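Spermidine synthase (Corynebacterium glutamicum ATCC 13032, PDB 3GJY) probably catalyses the transfer of an aminopropyl group from decarboxylated S-adenosylmethionine to putrescine, giving spermidine. Local coordinates at residues S56-G61 against M103-A108; R79-A84 against G193-A198; H185-L190 against E218-V223. All blocks are in the same frame, centred on the assembly; numbering follows the deposited sequence.

Contact 1 (S56-G61 against M103-A108); sequences SHIVLG and MARYFA
Arg-105 NH2 has two partners: it donates to Val-59 O at 2.9 Å and forms a salt bridge with Asp-134 OD2. The arginine projects from helix 102-110, the first helix after strand 92-96 and its glycine-rich turn in the Rossmann-like AdoMet-dependent transferase fold. What it reaches is strand 53-59, an outermost strand of the separate four-stranded antiparallel sheet at the N-terminal end of the chain, so one long side chain ties the small sheet to the main domain. Arg-105 is stretched out from CG to NE, and its chi1 of 173° turns CG away from the backbone N, so the guanidinium is carried the full length of the side chain away from the helix. Val-59 O lies at the guanidinium edge and in its plane, yet the donor stands well above the carbonyl plane, 51° out of it, and the N-H...O angle is a bent 147°. Asp-134 OD2 also accepts from Gly-61 N, so the turn after the strand and the arginine share one carboxylate oxygen. A water in the guanidinium plane makes a second, indirect link, accepting from Arg-105 NH1 at 2.9 Å. Ile-58 crosses the arginine at about a right angle, its CG2 branch 3.6 Å from Arg-105 NH1 and its CB nearly as close, which gives the planar group an apolar neighbour approached obliquely. The bridging water is held on the strand side by Val-59 N, which donates to it at 2.9 Å.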
ATOM      1  N   SER A  56      -7.784  -9.765  -1.809  1.00 15.29           N
ATOM      2  CA  SER A  56      -8.275  -9.161  -0.575  1.00 14.35           C
ATOM      3  C   SER A  56      -9.206 -10.126   0.167  1.00 14.20           C
ATOM      4  O   SER A  56      -9.654 -11.131  -0.401  1.00 14.76           O
ATOM      5  CB  SER A  56      -8.990  -7.828  -0.829  1.00 14.46           C
ATOM      6  OG  SER A  56      -9.193  -7.212   0.425  1.00 14.14           O
ATOM      7  N   HIS A  57      -9.459  -9.838   1.441  1.00 14.80           N
ATOM      8  CA  HIS A  57     -10.430 -10.579   2.218  1.00 14.53           C
ATOM      9  C   HIS A  57     -11.181  -9.603   3.081  1.00 13.83           C
ATOM     10  O   HIS A  57     -10.554  -8.722   3.678  1.00 14.24           O
ATOM     11  CB  HIS A  57      -9.747 -11.664   3.058  1.00 14.73           C
ATOM     12  CG  HIS A  57     -10.720 -12.468   3.837  1.00 14.95           C
ATOM     13  ND1 HIS A  57     -11.237 -12.028   5.039  1.00 16.66           N
ATOM     14  CD2 HIS A  57     -11.337 -13.641   3.562  1.00 17.35           C
ATOM     15  CE1 HIS A  57     -12.137 -12.896   5.462  1.00 18.99           C
ATOM     16  NE2 HIS A  57     -12.194 -13.889   4.599  1.00 17.00           N
ATOM     17  N   ILE A  58     -12.511  -9.729   3.110  1.00 13.47           N
ATOM     18  CA  ILE A  58     -13.342  -8.825   3.910  1.00 13.81           C
ATOM     19  C   ILE A  58     -14.362  -9.620   4.712  1.00 13.53           C
ATOM     20  O   ILE A  58     -14.735 -10.750   4.336  1.00 14.62           O
ATOM     21  CB  ILE A  58     -14.073  -7.790   3.056  1.00 13.39           C
ATOM     22  CG1 ILE A  58     -15.001  -8.450   2.024  1.00 14.48           C
ATOM     23  CG2 ILE A  58     -13.046  -6.886   2.353  1.00 14.65           C
ATOM     24  CD1 ILE A  58     -15.797  -7.443   1.157  1.00 16.65           C
ATOM     25  N   VAL A  59     -14.784  -9.040   5.828  1.00 13.72           N
ATOM     26  CA  VAL A  59     -15.959  -9.532   6.538  1.00 14.33           C
ATOM     27  C   VAL A  59     -16.944  -8.375   6.504  1.00 13.87           C
ATOM     28  O   VAL A  59     -16.648  -7.268   6.993  1.00 14.05           O
ATOM     29  CB  VAL A  59     -15.612  -9.913   7.982  1.00 14.79           C
ATOM     30  CG1 VAL A  59     -16.900 -10.332   8.712  1.00 17.63           C
ATOM     31  CG2 VAL A  59     -14.540 -11.039   8.038  1.00 15.88           C
ATOM     32  N   LEU A  60     -18.113  -8.613   5.927  1.00 14.12           N
ATOM     33  CA  LEU A  60     -19.094  -7.525   5.789  1.00 14.70           C
ATOM     34  C   LEU A  60     -19.471  -6.991   7.180  1.00 14.83           C
ATOM     35  O   LEU A  60     -19.651  -7.757   8.150  1.00 16.31           O
ATOM     36  CB  LEU A  60     -20.354  -8.028   5.066  1.00 15.04           C
ATOM     37  CG  LEU A  60     -20.121  -8.731   3.724  1.00 15.85           C
ATOM     38  CD1 LEU A  60     -21.479  -9.162   3.115  1.00 18.75           C
ATOM     39  CD2 LEU A  60     -19.373  -7.810   2.713  1.00 17.48           C
ATOM     40  N   GLY A  61     -19.550  -5.674   7.294  1.00 14.28           N
ATOM     41  CA  GLY A  61     -19.907  -5.031   8.552  1.00 14.84           C
ATOM     42  C   GLY A  61     -18.755  -4.872   9.534  1.00 15.67           C
ATOM     43  O   GLY A  61     -18.942  -4.260  10.600  1.00 16.87           O
HETATM   44  N   MSE A 103      -8.112  -1.576   1.938  1.00 12.66           N
HETATM   45  CA  MSE A 103      -7.311  -0.676   2.756  0.50 12.20           C
HETATM   46  C   MSE A 103      -8.016   0.692   2.945  1.00 12.38           C
HETATM   47  O   MSE A 103      -8.013   1.273   4.028  1.00 13.26           O
HETATM   48  CB  MSE A 103      -5.938  -0.489   2.089  0.50 12.90           C
HETATM   49  CG  MSE A 103      -4.845  -0.022   3.000  0.50 13.85           C
HETATM   50 SE   MSE A 103      -3.943  -1.434   4.092  0.40 14.13          SE
HETATM   51  CE  MSE A 103      -5.132  -1.430   5.672  0.50 14.37           C
ATOM     52  N   ALA A 104      -8.597   1.222   1.861  1.00 11.32           N
ATOM     53  CA  ALA A 104      -9.357   2.475   1.925  1.00 11.08           C
ATOM     54  C   ALA A 104     -10.518   2.378   2.923  1.00 11.11           C
ATOM     55  O   ALA A 104     -10.763   3.287   3.740  1.00 11.34           O
ATOM     56  CB  ALA A 104      -9.838   2.914   0.519  1.00 11.75           C
ATOM     57  N   ARG A 105     -11.237   1.262   2.831  1.00 10.25           N
ATOM     58  CA  ARG A 105     -12.359   0.953   3.733  1.00 11.43           C
ATOM     59  C   ARG A 105     -11.895   0.895   5.203  1.00 10.83           C
ATOM     60  O   ARG A 105     -12.580   1.371   6.126  1.00 11.84           O
ATOM     61  CB  ARG A 105     -12.953  -0.380   3.268  1.00 11.83           C
ATOM     62  CG  ARG A 105     -14.036  -1.009   4.165  1.00 11.32           C
ATOM     63  CD  ARG A 105     -14.507  -2.284   3.478  1.00 11.41           C
ATOM     64  NE  ARG A 105     -15.455  -3.088   4.255  1.00 12.17           N
ATOM     65  CZ  ARG A 105     -15.146  -4.199   4.915  1.00 11.98           C
ATOM     66  NH1 ARG A 105     -13.884  -4.626   5.006  1.00 12.68           N
ATOM     67  NH2 ARG A 105     -16.127  -4.886   5.468  1.00 12.77           N
ATOM     68  N   TYR A 106     -10.715   0.305   5.411  1.00 10.74           N
ATOM     69  CA  TYR A 106     -10.140   0.217   6.747  1.00 10.80           C
ATOM     70  C   TYR A 106      -9.852   1.609   7.320  1.00 11.66           C
ATOM     71  O   TYR A 106     -10.293   1.957   8.429  1.00 11.75           O
ATOM     72  CB  TYR A 106      -8.842  -0.610   6.654  1.00 12.03           C
ATOM     73  CG  TYR A 106      -8.106  -0.684   7.958  1.00 11.23           C
ATOM     74  CD1 TYR A 106      -8.401  -1.682   8.896  1.00 12.69           C
ATOM     75  CD2 TYR A 106      -7.126   0.241   8.276  1.00 11.48           C
ATOM     76  CE1 TYR A 106      -7.731  -1.745  10.113  1.00 14.04           C
ATOM     77  CE2 TYR A 106      -6.461   0.215   9.505  1.00 13.56           C
ATOM     78  CZ  TYR A 106      -6.779  -0.784  10.425  1.00 14.07           C
ATOM     79  OH  TYR A 106      -6.115  -0.821  11.628  1.00 16.63           O
ATOM     80  N   PHE A 107      -9.099   2.419   6.550  1.00 11.14           N
ATOM     81  CA  PHE A 107      -8.751   3.747   7.045  1.00 11.09           C
ATOM     82  C   PHE A 107      -9.963   4.636   7.193  1.00 11.89           C
ATOM     83  O   PHE A 107     -10.000   5.502   8.069  1.00 11.64           O
ATOM     84  CB  PHE A 107      -7.678   4.430   6.184  1.00 11.94           C
ATOM     85  CG  PHE A 107      -6.310   3.851   6.389  1.00 10.95           C
ATOM     86  CD1 PHE A 107      -5.657   4.022   7.583  1.00 12.63           C
ATOM     87  CD2 PHE A 107      -5.739   3.042   5.427  1.00 14.06           C
ATOM     88  CE1 PHE A 107      -4.389   3.456   7.788  1.00 13.71           C
ATOM     89  CE2 PHE A 107      -4.487   2.447   5.635  1.00 14.24           C
ATOM     90  CZ  PHE A 107      -3.813   2.665   6.827  1.00 12.40           C
ATOM     91  N   ALA A 108     -10.948   4.450   6.320  1.00 11.40           N
ATOM     92  CA  ALA A 108     -12.184   5.250   6.435  1.00 11.71           C
ATOM     93  C   ALA A 108     -12.903   4.971   7.771  1.00 11.63           C
ATOM     94  O   ALA A 108     -13.535   5.874   8.354  1.00 12.43           O
ATOM     95  CB  ALA A 108     -13.108   5.003   5.277  1.00 11.65           C
TER
HETATM   96  O   HOH W   1     -13.259  -6.832   6.801  1.00 13.94           O

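Contact 2 (R79-A84 against G193-A198); sequences RAFIDA and GGLYVA
Leu-195 lies across one face of the Phe-81 ring, with its CB making a CH-pi contact 4.0 Å from the ring centroid and 21° off the normal. That carbon sits toward the rim, beside Phe-81 CD2 and CE2, while the CD2 methyl of Leu-195 lies against the CB-CG bond of Phe-81, 3.9 Å from Phe-81 CG. The two side chains run past one another head to tail, and a chi1 of -175° sends the ring outward, away from the backbone N of Phe-81. At the far end of the ring Phe-81 CZ meets Gly-193 O at 3.3 Å, the oxygen approaching in plane at the edge. In the next shell, Thr-247 OG1 hydrogen-bonds to Gly-193 O, and Ser-245 OG to Gly-194 O, which ties the start of the strand to the end of strand 238-245 and the loop after it. His-85, one turn further along the helix, packs edge-to-face with Phe-81. The whole is a buried helix-on-sheet contact: helix 69-85 lies against the central mixed sheet, where strand 194-202 runs between parallel strand 160-165 and antiparallel strand 238-245.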
ATOM      1  N   ARG A  79      -0.855   3.985  10.792  1.00 12.48           N
ATOM      2  CA  ARG A  79      -1.584   4.552  11.956  1.00 13.12           C
ATOM      3  C   ARG A  79      -0.599   5.135  12.955  1.00 13.05           C
ATOM      4  O   ARG A  79      -0.848   6.203  13.536  1.00 13.93           O
ATOM      5  CB  ARG A  79      -2.466   3.517  12.659  1.00 13.30           C
ATOM      6  CG  ARG A  79      -3.734   3.171  11.855  1.00 15.23           C
ATOM      7  CD  ARG A  79      -4.499   2.080  12.558  1.00 17.29           C
ATOM      8  NE  ARG A  79      -5.020   2.506  13.848  1.00 21.14           N
ATOM      9  CZ  ARG A  79      -5.813   1.739  14.590  1.00 25.44           C
ATOM     10  NH1 ARG A  79      -6.139   0.517  14.165  1.00 26.82           N
ATOM     11  NH2 ARG A  79      -6.262   2.183  15.759  1.00 28.07           N
ATOM     12  N   ALA A  80       0.530   4.452  13.169  1.00 13.59           N
ATOM     13  CA  ALA A  80       1.522   4.998  14.120  1.00 14.03           C
ATOM     14  C   ALA A  80       1.983   6.404  13.677  1.00 14.12           C
ATOM     15  O   ALA A  80       2.107   7.329  14.489  1.00 15.57           O
ATOM     16  CB  ALA A  80       2.710   4.036  14.285  1.00 14.78           C
ATOM     17  N   PHE A  81       2.224   6.545  12.382  1.00 13.03           N
ATOM     18  CA  PHE A  81       2.682   7.795  11.840  1.00 12.40           C
ATOM     19  C   PHE A  81       1.577   8.860  11.896  1.00 12.20           C
ATOM     20  O   PHE A  81       1.814   9.987  12.348  1.00 13.26           O
ATOM     21  CB  PHE A  81       3.118   7.582  10.390  1.00 12.47           C
ATOM     22  CG  PHE A  81       3.738   8.812   9.760  1.00 12.80           C
ATOM     23  CD1 PHE A  81       5.120   8.952   9.713  1.00 13.45           C
ATOM     24  CD2 PHE A  81       2.955   9.840   9.259  1.00 13.74           C
ATOM     25  CE1 PHE A  81       5.716  10.068   9.122  1.00 14.54           C
ATOM     26  CE2 PHE A  81       3.552  10.979   8.696  1.00 14.04           C
ATOM     27  CZ  PHE A  81       4.934  11.073   8.649  1.00 14.92           C
ATOM     28  N   ILE A  82       0.382   8.526  11.405  1.00 12.11           N
ATOM     29  CA  ILE A  82      -0.722   9.479  11.374  1.00 12.97           C
ATOM     30  C   ILE A  82      -1.040   9.938  12.802  1.00 12.57           C
ATOM     31  O   ILE A  82      -1.263  11.125  13.053  1.00 14.06           O
ATOM     32  CB  ILE A  82      -1.977   8.829  10.717  1.00 12.38           C
ATOM     33  CG1 ILE A  82      -1.735   8.569   9.215  1.00 12.47           C
ATOM     34  CG2 ILE A  82      -3.251   9.682  10.938  1.00 14.21           C
ATOM     35  CD1 ILE A  82      -2.691   7.548   8.623  1.00 13.74           C
ATOM     36  N   ASP A  83      -1.097   8.991  13.724  1.00 13.19           N
ATOM     37  CA  ASP A  83      -1.443   9.336  15.103  1.00 13.93           C
ATOM     38  C   ASP A  83      -0.428  10.287  15.723  1.00 14.64           C
ATOM     39  O   ASP A  83      -0.792  11.162  16.510  1.00 16.60           O
ATOM     40  CB  ASP A  83      -1.593   8.078  15.954  1.00 14.95           C
ATOM     41  CG  ASP A  83      -2.808   7.250  15.561  1.00 16.13           C
ATOM     42  OD1 ASP A  83      -3.689   7.740  14.796  1.00 15.45           O
ATOM     43  OD2 ASP A  83      -2.861   6.100  16.033  1.00 18.65           O
ATOM     44  N   ALA A  84       0.839  10.090  15.407  1.00 14.47           N
ATOM     45  CA  ALA A  84       1.891  10.940  15.961  1.00 14.95           C
ATOM     46  C   ALA A  84       2.025  12.294  15.290  1.00 15.24           C
ATOM     47  O   ALA A  84       2.409  13.258  15.963  1.00 17.82           O
ATOM     48  CB  ALA A  84       3.210  10.214  15.895  1.00 16.51           C
ATOM     49  N   GLY A 193       6.068  16.911   5.079  1.00 13.96           N
ATOM     50  CA  GLY A 193       6.173  15.919   6.131  1.00 13.93           C
ATOM     51  C   GLY A 193       5.240  14.740   6.003  1.00 12.88           C
ATOM     52  O   GLY A 193       5.258  13.885   6.888  1.00 14.41           O
ATOM     53  N   GLY A 194       4.468  14.651   4.904  1.00 13.22           N
ATOM     54  CA  GLY A 194       3.491  13.561   4.749  1.00 12.59           C
ATOM     55  C   GLY A 194       4.156  12.210   4.543  1.00 11.94           C
ATOM     56  O   GLY A 194       5.375  12.110   4.473  1.00 12.24           O
ATOM     57  N   LEU A 195       3.338  11.171   4.426  1.00 10.96           N
ATOM     58  CA  LEU A 195       3.823   9.800   4.402  1.00 10.27           C
ATOM     59  C   LEU A 195       3.593   9.125   3.072  1.00 10.03           C
ATOM     60  O   LEU A 195       2.483   9.138   2.566  1.00 11.22           O
ATOM     61  CB  LEU A 195       3.161   8.989   5.511  1.00 11.37           C
ATOM     62  CG  LEU A 195       3.442   7.487   5.587  1.00 11.63           C
ATOM     63  CD1 LEU A 195       4.896   7.300   5.985  1.00 13.10           C
ATOM     64  CD2 LEU A 195       2.491   6.835   6.637  1.00 14.65           C
ATOM     65  N   TYR A 196       4.643   8.491   2.550  1.00 10.82           N
ATOM     66  CA  TYR A 196       4.548   7.531   1.458  1.00 10.68           C
ATOM     67  C   TYR A 196       4.750   6.121   2.028  1.00 11.28           C
ATOM     68  O   TYR A 196       5.731   5.862   2.716  1.00 12.51           O
ATOM     69  CB  TYR A 196       5.611   7.869   0.383  1.00 11.02           C
ATOM     70  CG  TYR A 196       5.735   6.811  -0.693  1.00 10.91           C
ATOM     71  CD1 TYR A 196       5.013   6.903  -1.883  1.00 11.34           C
ATOM     72  CD2 TYR A 196       6.567   5.715  -0.502  1.00 12.27           C
ATOM     73  CE1 TYR A 196       5.129   5.943  -2.870  1.00 11.17           C
ATOM     74  CE2 TYR A 196       6.696   4.721  -1.487  1.00 12.48           C
ATOM     75  CZ  TYR A 196       5.963   4.850  -2.685  1.00 10.97           C
ATOM     76  OH  TYR A 196       6.048   3.905  -3.676  1.00 12.09           O
ATOM     77  N   VAL A 197       3.850   5.207   1.679  1.00 11.43           N
ATOM     78  CA  VAL A 197       3.900   3.800   2.142  0.50 12.27           C
ATOM     79  C   VAL A 197       3.659   2.911   0.936  1.00 12.63           C
ATOM     80  O   VAL A 197       2.664   3.118   0.234  1.00 13.86           O
ATOM     81  CB  VAL A 197       2.745   3.458   3.123  0.50 12.73           C
ATOM     82  CG1 VAL A 197       2.796   1.986   3.527  0.50 13.81           C
ATOM     83  CG2 VAL A 197       2.765   4.339   4.330  0.50 12.92           C
ATOM     84  N   ALA A 198       4.500   1.915   0.716  1.00 11.34           N
ATOM     85  CA  ALA A 198       4.318   1.003  -0.406  1.00 11.55           C
ATOM     86  C   ALA A 198       4.398  -0.448  -0.007  1.00 11.95           C
ATOM     87  O   ALA A 198       5.286  -0.860   0.749  1.00 12.72           O
ATOM     88  CB  ALA A 198       5.355   1.280  -1.524  1.00 13.86           C
TER

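Contact 3 (H185-L190 against E218-V223); sequences HCHRGL and EVFEHV
The backbones come closest at His-187 and Val-219, whose CA atoms are 7.1 Å apart, where the last turn of helix 180-189 faces the bend leading from helix 207-219 into strand 222-227. His-187 reaches across and lies alongside Val-219, so that CB of the histidine meets CG1 of the valine at 3.5 Å. The imidazole then stands beside the Phe-220 ring, its CD2 3.7 Å from Phe-220 CE1; the planes are inclined at 59°, an oblique pairing in which the phenylalanine atoms arrive at the edge of the imidazole. Phe-220 is also met by Leu-190, the first residue to leave the helix, whose CD1 methyl touches the ring edge at CE1, 3.8 Å away. Within its own segment Phe-220 also has Val-219 CG1 over one face, so that methyl serves both aromatic neighbours. His-187 NE2 is hydrogen-bonded to Asp-246 OD2, while OD1 of the same carboxylate accepts from Glu-221 N; Asp-246 thus bridges the two segments and probably helps to fix the rotation of the imidazole. The contact joins the end of helix 180-189 to the corner between helix 207-219 and strand 222-227, with Leu-190 and Cys-186 also resting on Ile-163 of strand 160-165 in the central sheet.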
ATOM      1  N   HIS A 185       7.229  12.727  -7.994  1.00 10.72           N
ATOM      2  CA  HIS A 185       5.832  13.120  -8.139  1.00 10.36           C
ATOM      3  C   HIS A 185       5.066  12.945  -6.820  1.00 11.49           C
ATOM      4  O   HIS A 185       4.297  13.825  -6.418  1.00 11.04           O
ATOM      5  CB  HIS A 185       5.167  12.351  -9.263  1.00 10.97           C
ATOM      6  CG  HIS A 185       5.609  12.790 -10.617  1.00 12.77           C
ATOM      7  ND1 HIS A 185       6.136  11.947 -11.577  1.00 15.21           N
ATOM      8  CD2 HIS A 185       5.661  14.035 -11.138  1.00 11.50           C
ATOM      9  CE1 HIS A 185       6.412  12.663 -12.667  1.00 11.38           C
ATOM     10  NE2 HIS A 185       6.138  13.923 -12.414  1.00 17.32           N
ATOM     11  N   CYS A 186       5.291  11.810  -6.168  1.00 11.01           N
ATOM     12  CA  CYS A 186       4.667  11.548  -4.856  1.00 10.41           C
ATOM     13  C   CYS A 186       5.068  12.582  -3.826  1.00 11.05           C
ATOM     14  O   CYS A 186       4.219  13.091  -3.105  1.00 11.76           O
ATOM     15  CB  CYS A 186       5.004  10.131  -4.371  1.00 10.93           C
ATOM     16  SG  CYS A 186       4.225   8.838  -5.334  1.00 12.50           S
ATOM     17  N   HIS A 187       6.355  12.937  -3.807  1.00 11.81           N
ATOM     18  CA  HIS A 187       6.828  13.941  -2.858  1.00 11.81           C
ATOM     19  C   HIS A 187       6.169  15.314  -3.073  1.00 10.93           C
ATOM     20  O   HIS A 187       5.717  15.963  -2.130  1.00 12.65           O
ATOM     21  CB  HIS A 187       8.353  14.023  -2.899  1.00 10.45           C
ATOM     22  CG  HIS A 187       8.921  14.911  -1.850  1.00 12.56           C
ATOM     23  ND1 HIS A 187       9.000  16.277  -1.979  1.00 14.32           N
ATOM     24  CD2 HIS A 187       9.393  14.615  -0.619  1.00 12.94           C
ATOM     25  CE1 HIS A 187       9.503  16.788  -0.869  1.00 14.54           C
ATOM     26  NE2 HIS A 187       9.753  15.804  -0.029  1.00 13.69           N
ATOM     27  N   ARG A 188       6.070  15.740  -4.344  1.00 10.59           N
ATOM     28  CA  ARG A 188       5.383  16.974  -4.629  1.00 11.34           C
ATOM     29  C   ARG A 188       3.937  16.942  -4.141  1.00 11.01           C
ATOM     30  O   ARG A 188       3.451  17.915  -3.561  1.00 12.12           O
ATOM     31  CB  ARG A 188       5.395  17.259  -6.125  1.00 11.81           C
ATOM     32  CG  ARG A 188       4.704  18.606  -6.484  1.00 11.46           C
ATOM     33  CD  ARG A 188       4.761  18.856  -8.014  1.00 10.95           C
ATOM     34  NE  ARG A 188       3.939  17.868  -8.695  1.00 12.01           N
ATOM     35  CZ  ARG A 188       4.387  16.831  -9.401  1.00 11.76           C
ATOM     36  NH1 ARG A 188       5.684  16.663  -9.663  1.00 11.68           N
ATOM     37  NH2 ARG A 188       3.514  15.946  -9.884  1.00 12.80           N
ATOM     38  N   GLY A 189       3.234  15.838  -4.394  1.00 10.40           N
ATOM     39  CA  GLY A 189       1.819  15.788  -3.994  1.00 11.39           C
ATOM     40  C   GLY A 189       1.609  15.767  -2.493  1.00 10.74           C
ATOM     41  O   GLY A 189       0.551  16.163  -2.046  1.00 11.79           O
ATOM     42  N   LEU A 190       2.567  15.248  -1.716  1.00 12.00           N
ATOM     43  CA  LEU A 190       2.386  15.153  -0.272  1.00 11.30           C
ATOM     44  C   LEU A 190       2.457  16.503   0.414  1.00 12.07           C
ATOM     45  O   LEU A 190       3.327  17.348   0.091  1.00 13.65           O
ATOM     46  CB  LEU A 190       3.446  14.221   0.326  1.00 11.64           C
ATOM     47  CG  LEU A 190       3.158  12.737   0.085  1.00 11.63           C
ATOM     48  CD1 LEU A 190       4.414  11.912   0.433  1.00 13.82           C
ATOM     49  CD2 LEU A 190       1.926  12.238   0.869  1.00 12.95           C
ATOM     50  N   GLU A 218      16.757   9.278  -2.292  1.00 18.53           N
ATOM     51  CA  GLU A 218      17.110  10.512  -3.012  1.00 19.33           C
ATOM     52  C   GLU A 218      16.039  11.588  -2.879  1.00 17.69           C
ATOM     53  O   GLU A 218      16.265  12.763  -3.183  1.00 20.22           O
ATOM     54  CB  GLU A 218      17.256  10.225  -4.515  1.00 20.86           C
ATOM     55  CG  GLU A 218      18.399   9.434  -4.946  1.00 24.62           C
ATOM     56  CD  GLU A 218      18.574   9.529  -6.466  1.00 25.23           C
ATOM     57  OE1 GLU A 218      18.163  10.540  -7.102  1.00 29.75           O
ATOM     58  OE2 GLU A 218      19.108   8.571  -7.006  1.00 30.68           O
ATOM     59  N   VAL A 219      14.823  11.176  -2.521  1.00 15.86           N
ATOM     60  CA  VAL A 219      13.657  12.038  -2.571  1.00 15.25           C
ATOM     61  C   VAL A 219      13.146  12.438  -1.170  1.00 15.26           C
ATOM     62  O   VAL A 219      12.765  13.612  -0.950  1.00 17.34           O
ATOM     63  CB  VAL A 219      12.551  11.341  -3.364  1.00 14.70           C
ATOM     64  CG1 VAL A 219      11.275  12.168  -3.359  1.00 16.11           C
ATOM     65  CG2 VAL A 219      13.014  11.134  -4.799  1.00 15.12           C
ATOM     66  N   PHE A 220      13.081  11.462  -0.258  1.00 14.00           N
ATOM     67  CA  PHE A 220      12.600  11.658   1.122  1.00 14.70           C
ATOM     68  C   PHE A 220      13.793  11.724   2.056  1.00 14.23           C
ATOM     69  O   PHE A 220      14.739  10.959   1.908  1.00 15.76           O
ATOM     70  CB  PHE A 220      11.696  10.489   1.546  1.00 13.84           C
ATOM     71  CG  PHE A 220      10.408  10.403   0.740  1.00 13.89           C
ATOM     72  CD1 PHE A 220       9.363  11.264   1.000  1.00 11.89           C
ATOM     73  CD2 PHE A 220      10.319   9.552  -0.368  1.00 14.45           C
ATOM     74  CE1 PHE A 220       8.180  11.217   0.247  1.00 13.93           C
ATOM     75  CE2 PHE A 220       9.133   9.483  -1.130  1.00 15.57           C
ATOM     76  CZ  PHE A 220       8.073  10.354  -0.837  1.00 13.59           C
ATOM     77  N   GLU A 221      13.699  12.556   3.088  1.00 14.29           N
ATOM     78  CA  GLU A 221      14.801  12.646   4.065  1.00 14.61           C
ATOM     79  C   GLU A 221      14.900  11.393   4.936  1.00 13.29           C
ATOM     80  O   GLU A 221      15.965  11.052   5.427  1.00 15.77           O
ATOM     81  CB  GLU A 221      14.605  13.864   4.985  1.00 15.72           C
ATOM     82  CG  GLU A 221      14.769  15.236   4.306  1.00 20.30           C
ATOM     83  CD  GLU A 221      14.461  16.377   5.285  1.00 26.90           C
ATOM     84  OE1 GLU A 221      15.009  16.359   6.420  1.00 30.77           O
ATOM     85  OE2 GLU A 221      13.669  17.281   4.934  1.00 31.84           O
ATOM     86  N   HIS A 222      13.790  10.686   5.122  1.00 12.96           N
ATOM     87  CA  HIS A 222      13.761   9.559   6.085  1.00 13.40           C
ATOM     88  C   HIS A 222      13.037   8.363   5.486  1.00 13.51           C
ATOM     89  O   HIS A 222      12.129   8.524   4.666  1.00 13.05           O
ATOM     90  CB  HIS A 222      13.115   9.968   7.421  1.00 14.63           C
ATOM     91  CG  HIS A 222      13.772  11.151   8.040  1.00 15.15           C
ATOM     92  ND1 HIS A 222      15.043  11.081   8.567  1.00 16.33           N
ATOM     93  CD2 HIS A 222      13.385  12.446   8.133  1.00 16.72           C
ATOM     94  CE1 HIS A 222      15.399  12.282   8.988  1.00 18.21           C
ATOM     95  NE2 HIS A 222      14.415  13.130   8.737  1.00 18.80           N
ATOM     96  N   VAL A 223      13.464   7.170   5.903  1.00 13.52           N
ATOM     97  CA  VAL A 223      12.861   5.898   5.447  1.00 13.59           C
ATOM     98  C   VAL A 223      12.817   4.908   6.580  1.00 13.54           C
ATOM     99  O   VAL A 223      13.602   4.988   7.525  1.00 14.88           O
ATOM    100  CB  VAL A 223      13.643   5.271   4.262  1.00 13.35           C
ATOM    101  CG1 VAL A 223      13.431   6.057   2.938  1.00 14.84           C
ATOM    102  CG2 VAL A 223      15.150   5.183   4.595  1.00 14.26           C
TER

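How the contacts relate
The three contacts run across the molecule, contacts 1 and 3 on opposite sides of the chain's centre, 27 Å apart between centres, with contact 2 between them. Contacts 1 and 2 have centres 19 Å apart and meet where Arg-79 NH1 lies 2.9 Å from Tyr-106 OH, a probable hydrogen bond joining helix 69-85 to helix 102-110. Contacts 2 and 3 are nearer, 12 Å between centres, and share the mixed sheet: Tyr-196 CB packs 3.7 Å from Phe-220 CZ, and Tyr-196 also touches Cys-186. In relatives of this fold the glycine-rich turn before helix 102-110 lies at the cofactor pocket, so contact 1 uses the helix that follows that turn.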